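Local coordinates for protein 2-oxoglutarate-dependent dioxygenase DAO (Oryza sativa subsp. indica, PDB 6KUN) that probably catalyses the irreversible oxidation of the auxin indole-3-acetic acid to inactive 2-oxoindole-3-acetic acid, using iron(II) and 2-oxoglutarate, at residues A47-A52 with F153-Y158; R54-L59 with P111-T116. All blocks are in the same frame, centred on the assembly; numbering follows the deposited sequence.

Contact 1 of 2, residues A47-A52 with F153-Y158; sequences AEMKAA and FRMNRY. With AKG (2-oxoglutaric acid), chain G; IAC (1H-indol-3-ylacetic acid), chain H.
M49 on helix 43-57 meets strand 151-158 of the jelly-roll core through its terminal methyl, which reaches the edge of the F153 ring, in the ring plane, with M49 CE 3.9 Å from F153 CZ. The M49 chain starts anti to its backbone N and bends at chi2 (64°), bringing the methyl against both F153 and M155. R154, on the other side of the strand, turns an in-plane edge of its guanidinium to the auxin carboxylate, with R154 NH2 3.2 Å from IAC O3. M155 faces the helix again, and its sulfur completes the apolar cluster, M155 SD lying 3.8 Å from M49 CE. N156 returns to the pocket, where its ND2 is 2.8 Å from AKG O4; its amide is held by hydrogen bonds to Y86 and S244. Y158 OH gives the same carboxylate oxygen, AKG O4, a very short hydrogen bond of 2.5 Å, in the plane of the phenol ring. A phenylalanine in place of Y158 would probably leave AKG O4 without this donor and loosen the hold on that end of 2-oxoglutarate. The strand runs between strands 242-249 and 86-92, while helix 111-138 adds T116 and Y120 beside M49 and M124 beside F153.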
# COMPACT_ATOMS: atom_id res chain seq x y z
N ALA B 47 -0.47 -3.30 7.26
CA ALA B 47 0.85 -3.19 6.66
C ALA B 47 1.74 -4.36 7.08
O ALA B 47 2.50 -4.92 6.28
CB ALA B 47 1.51 -1.86 7.08
N GLU B 48 1.67 -4.72 8.33
CA GLU B 48 2.50 -5.84 8.80
C GLU B 48 2.08 -7.15 8.13
O GLU B 48 2.94 -7.99 7.82
CB GLU B 48 2.37 -5.94 10.33
CG GLU B 48 2.81 -4.69 11.04
CD GLU B 48 2.50 -4.70 12.51
OE1 GLU B 48 2.03 -5.75 13.01
OE2 GLU B 48 2.72 -3.66 13.17
N MET B 49 0.78 -7.32 7.87
CA MET B 49 0.31 -8.54 7.23
C MET B 49 0.72 -8.60 5.76
O MET B 49 1.06 -9.67 5.25
CB MET B 49 -1.21 -8.63 7.35
CG MET B 49 -1.78 -9.86 6.71
SD MET B 49 -1.15 -11.29 7.61
CE MET B 49 -2.11 -12.57 6.80
N LYS B 50 0.67 -7.47 5.06
CA LYS B 50 1.12 -7.47 3.67
C LYS B 50 2.56 -7.96 3.56
O LYS B 50 2.88 -8.76 2.67
CB LYS B 50 0.99 -6.05 3.08
CG LYS B 50 1.33 -5.97 1.60
CD LYS B 50 1.42 -4.53 1.09
CE LYS B 50 0.08 -3.80 1.13
NZ LYS B 50 0.25 -2.32 1.10
N ALA B 51 3.42 -7.52 4.48
CA ALA B 51 4.81 -7.98 4.49
C ALA B 51 4.91 -9.45 4.89
O ALA B 51 5.64 -10.23 4.27
CB ALA B 51 5.61 -7.12 5.46
N ALA B 52 4.18 -9.87 5.92
CA ALA B 52 4.24 -11.25 6.37
C ALA B 52 3.79 -12.21 5.28
O ALA B 52 4.43 -13.24 5.04
CB ALA B 52 3.37 -11.44 7.62
N PHE B 153 -9.66 -19.58 6.04
CA PHE B 153 -8.78 -18.44 5.86
C PHE B 153 -7.78 -18.84 4.79
O PHE B 153 -7.21 -19.93 4.88
CB PHE B 153 -8.07 -18.07 7.16
CG PHE B 153 -7.12 -16.89 7.04
CD1 PHE B 153 -7.60 -15.61 6.82
CD2 PHE B 153 -5.76 -17.07 7.18
CE1 PHE B 153 -6.73 -14.53 6.73
CE2 PHE B 153 -4.90 -15.99 7.09
CZ PHE B 153 -5.37 -14.74 6.87
N ARG B 154 -7.62 -18.02 3.77
CA ARG B 154 -6.69 -18.35 2.68
C ARG B 154 -5.78 -17.17 2.36
O ARG B 154 -6.21 -16.01 2.33
CB ARG B 154 -7.44 -18.77 1.44
CG ARG B 154 -6.85 -19.88 0.65
CD ARG B 154 -7.67 -20.08 -0.64
NE ARG B 154 -8.77 -21.05 -0.50
CZ ARG B 154 -9.75 -21.19 -1.39
NH1 ARG B 154 -9.79 -20.42 -2.47
NH2 ARG B 154 -10.70 -22.09 -1.19
N MET B 155 -4.51 -17.47 2.17
CA MET B 155 -3.51 -16.53 1.65
C MET B 155 -3.12 -17.07 0.29
O MET B 155 -2.81 -18.27 0.17
CB MET B 155 -2.32 -16.42 2.60
CG MET B 155 -2.67 -15.78 3.94
SD MET B 155 -1.35 -15.91 5.20
CE MET B 155 -1.24 -17.70 5.47
N ASN B 156 -3.20 -16.21 -0.72
CA ASN B 156 -3.05 -16.66 -2.10
C ASN B 156 -1.93 -15.90 -2.81
O ASN B 156 -1.74 -14.70 -2.60
CB ASN B 156 -4.33 -16.47 -2.96
CG ASN B 156 -5.61 -16.92 -2.25
OD1 ASN B 156 -5.81 -18.10 -1.98
ND2 ASN B 156 -6.51 -15.97 -1.99
N ARG B 157 -1.26 -16.58 -3.74
CA ARG B 157 -0.35 -15.91 -4.66
C ARG B 157 -0.53 -16.49 -6.06
O ARG B 157 -0.49 -17.70 -6.25
CB ARG B 157 1.10 -16.08 -4.23
CG ARG B 157 2.07 -15.27 -5.02
CD ARG B 157 3.43 -15.26 -4.37
NE ARG B 157 4.25 -16.39 -4.75
CZ ARG B 157 5.59 -16.36 -4.78
NH1 ARG B 157 6.23 -15.26 -4.46
NH2 ARG B 157 6.27 -17.44 -5.14
N TYR B 158 -0.74 -15.60 -7.03
CA TYR B 158 -0.81 -15.97 -8.45
C TYR B 158 0.47 -15.47 -9.09
O TYR B 158 0.76 -14.27 -9.09
CB TYR B 158 -2.07 -15.39 -9.13
CG TYR B 158 -3.37 -15.75 -8.40
CD1 TYR B 158 -3.72 -15.11 -7.22
CD2 TYR B 158 -4.21 -16.74 -8.88
CE1 TYR B 158 -4.88 -15.44 -6.54
CE2 TYR B 158 -5.37 -17.09 -8.21
CZ TYR B 158 -5.70 -16.43 -7.04
OH TYR B 158 -6.85 -16.75 -6.36
C1 AKG G . -12.25 -15.95 -4.63
O1 AKG G . -12.22 -15.00 -3.83
O2 AKG G . -12.87 -17.01 -4.38
C2 AKG G . -11.55 -15.83 -5.91
O5 AKG G . -12.16 -15.93 -6.96
C3 AKG G . -10.06 -15.58 -5.92
C4 AKG G . -9.71 -14.56 -4.84
C5 AKG G . -8.23 -14.29 -4.87
O3 AKG G . -7.83 -13.15 -5.21
O4 AKG G . -7.45 -15.21 -4.55
C IAC H . -16.17 -25.77 -4.28
C1 IAC H . -14.94 -26.16 -3.88
C2 IAC H . -13.96 -26.56 -4.82
C3 IAC H . -14.26 -26.56 -6.16
C4 IAC H . -15.52 -26.16 -6.57
C5 IAC H . -16.46 -25.80 -5.64
C7 IAC H . -14.90 -26.06 -2.54
C8 IAC H . -16.13 -25.62 -2.09
C17 IAC H . -13.83 -26.36 -1.50
C18 IAC H . -12.83 -25.22 -1.34
N IAC H . -16.92 -25.44 -3.18
O2 IAC H . -11.62 -25.51 -1.11
O3 IAC H . -13.21 -24.02 -1.41

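Contact 2 of 2, residues R54-L59 with P111-T116; sequences RALFDL and PHVRET
L56 and V113 form the close part of a helix-helix interface, in which the last turn of helix 43-57 lies against the first turn of helix 111-138 on the outside of the jelly-roll core. The touching is done by one methyl of V113: CG1 is 3.9 Å from L56 CD2 and equally near L56 CG, so it rests along the CG-CD2 branch of the leucine. V113 CG1 stands anti to its own backbone N (chi1 176°), an orientation that directs CG2 towards the neighbouring A55. L56 and V113 are buried, their side chains running alongside one another with opposite headings, and A52 and A109 touch V113 and L56 respectively. The A55 side is looser. A55 is partly exposed, and its CB approaches V113 CG2 only to 4.3 Å. The backbones here are 7.8 Å apart, measured from A55 CA to V113 CA. On this side H112 is exposed. T116, one turn after H112, bonds back within its own helix: H112 O accepts both T116 N at 3.1 Å and T116 OG1 at 2.9 Å, the hydroxyl tilted 29° from the carbonyl plane and the two donors arriving from opposite faces.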
# COMPACT_ATOMS: atom_id res chain seq x y z
N ARG B 54 3.85 -11.76 2.06
CA ARG B 54 4.91 -11.79 1.05
C ARG B 54 6.14 -12.55 1.54
O ARG B 54 6.75 -13.26 0.74
CB ARG B 54 5.26 -10.37 0.64
CG ARG B 54 4.38 -9.92 -0.55
CD ARG B 54 4.02 -8.45 -0.55
NE ARG B 54 5.13 -7.59 -0.18
CZ ARG B 54 5.15 -6.27 -0.35
NH1 ARG B 54 4.12 -5.65 -0.92
NH2 ARG B 54 6.21 -5.57 0.03
N ALA B 55 6.44 -12.48 2.84
CA ALA B 55 7.52 -13.28 3.40
C ALA B 55 7.21 -14.77 3.33
O ALA B 55 8.07 -15.57 2.95
CB ALA B 55 7.77 -12.85 4.85
N LEU B 56 5.97 -15.15 3.63
CA LEU B 56 5.58 -16.54 3.52
C LEU B 56 5.77 -17.05 2.10
O LEU B 56 6.28 -18.15 1.88
CB LEU B 56 4.13 -16.74 3.95
CG LEU B 56 3.86 -16.75 5.43
CD1 LEU B 56 2.35 -16.95 5.59
CD2 LEU B 56 4.70 -17.83 6.12
N PHE B 57 5.27 -16.29 1.12
CA PHE B 57 5.36 -16.78 -0.25
C PHE B 57 6.78 -16.67 -0.80
O PHE B 57 7.10 -17.35 -1.77
CB PHE B 57 4.39 -16.07 -1.16
CG PHE B 57 2.98 -16.55 -1.01
CD1 PHE B 57 2.66 -17.86 -1.28
CD2 PHE B 57 2.01 -15.68 -0.59
CE1 PHE B 57 1.36 -18.30 -1.11
CE2 PHE B 57 0.70 -16.12 -0.45
CZ PHE B 57 0.39 -17.43 -0.70
N ASP B 58 7.63 -15.85 -0.18
CA ASP B 58 9.03 -15.79 -0.59
C ASP B 58 9.89 -16.86 0.08
O ASP B 58 11.11 -16.90 -0.15
CB ASP B 58 9.62 -14.42 -0.28
CG ASP B 58 9.19 -13.37 -1.30
OD1 ASP B 58 8.69 -13.74 -2.39
OD2 ASP B 58 9.37 -12.18 -1.00
N LEU B 59 9.30 -17.71 0.90
CA LEU B 59 10.07 -18.76 1.54
C LEU B 59 10.67 -19.71 0.50
O LEU B 59 10.12 -19.88 -0.58
CB LEU B 59 9.17 -19.54 2.49
CG LEU B 59 8.87 -18.94 3.88
CD1 LEU B 59 7.82 -19.79 4.59
CD2 LEU B 59 10.16 -18.87 4.70
N PRO B 111 9.04 -16.09 14.15
CA PRO B 111 7.98 -15.80 15.11
C PRO B 111 7.13 -14.58 14.75
O PRO B 111 5.90 -14.63 14.94
CB PRO B 111 8.74 -15.59 16.43
CG PRO B 111 10.20 -15.94 16.14
CD PRO B 111 10.30 -16.51 14.80
N HIS B 112 7.72 -13.49 14.25
CA HIS B 112 6.91 -12.29 14.04
C HIS B 112 5.91 -12.50 12.90
O HIS B 112 4.79 -11.98 12.95
CB HIS B 112 7.78 -11.05 13.81
CG HIS B 112 8.46 -11.02 12.48
ND1 HIS B 112 7.84 -10.56 11.34
CD2 HIS B 112 9.71 -11.40 12.10
CE1 HIS B 112 8.67 -10.66 10.32
NE2 HIS B 112 9.81 -11.17 10.75
N VAL B 113 6.27 -13.32 11.91
CA VAL B 113 5.33 -13.66 10.84
C VAL B 113 4.17 -14.46 11.40
O VAL B 113 3.00 -14.13 11.15
CB VAL B 113 6.06 -14.40 9.71
CG1 VAL B 113 5.10 -14.87 8.62
CG2 VAL B 113 7.14 -13.45 9.10
N ARG B 114 4.47 -15.50 12.22
CA ARG B 114 3.43 -16.33 12.82
C ARG B 114 2.45 -15.51 13.64
O ARG B 114 1.24 -15.72 13.56
CB ARG B 114 4.10 -17.44 13.68
CG ARG B 114 5.09 -18.34 12.87
CD ARG B 114 5.93 -19.30 13.76
NE ARG B 114 5.25 -19.56 15.02
CZ ARG B 114 5.76 -19.38 16.23
NH1 ARG B 114 7.02 -18.98 16.39
NH2 ARG B 114 5.01 -19.65 17.29
N GLU B 115 2.96 -14.60 14.46
CA GLU B 115 2.11 -13.77 15.29
C GLU B 115 1.23 -12.86 14.45
O GLU B 115 0.07 -12.62 14.81
CB GLU B 115 2.95 -12.90 16.24
CG GLU B 115 2.10 -11.93 17.10
CD GLU B 115 2.90 -10.95 17.97
OE1 GLU B 115 4.16 -10.99 17.94
OE2 GLU B 115 2.27 -10.13 18.69
N THR B 116 1.78 -12.30 13.35
CA THR B 116 1.02 -11.39 12.51
C THR B 116 -0.11 -12.12 11.81
O THR B 116 -1.24 -11.66 11.79
CB THR B 116 1.92 -10.72 11.45
OG1 THR B 116 2.92 -9.91 12.07
CG2 THR B 116 1.09 -9.84 10.48

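Both contacts use helix 43-57, and their centres are about 8 Å apart. Contact 1 sets the middle of this helix against strand 151-158, whereas contact 2 sets its C-terminal end against helix 111-138, the element that precedes the strand in the chain. The two also meet directly: F57 CZ of contact 2 lies 3.4 Å from M155 O, L56 touches the M155 side chain, and D58 OD1 makes a weak, long ion pair of 3.6 Å with R157 NH1. R157 CD also comes within 3.4 Å of F57 CB. Only contact 1 borders the ligands; its M155 side chain is about 11 Å from that of R242, which is hydrogen-bonded to 2-oxoglutarate. Contact 2 lies away from both pockets.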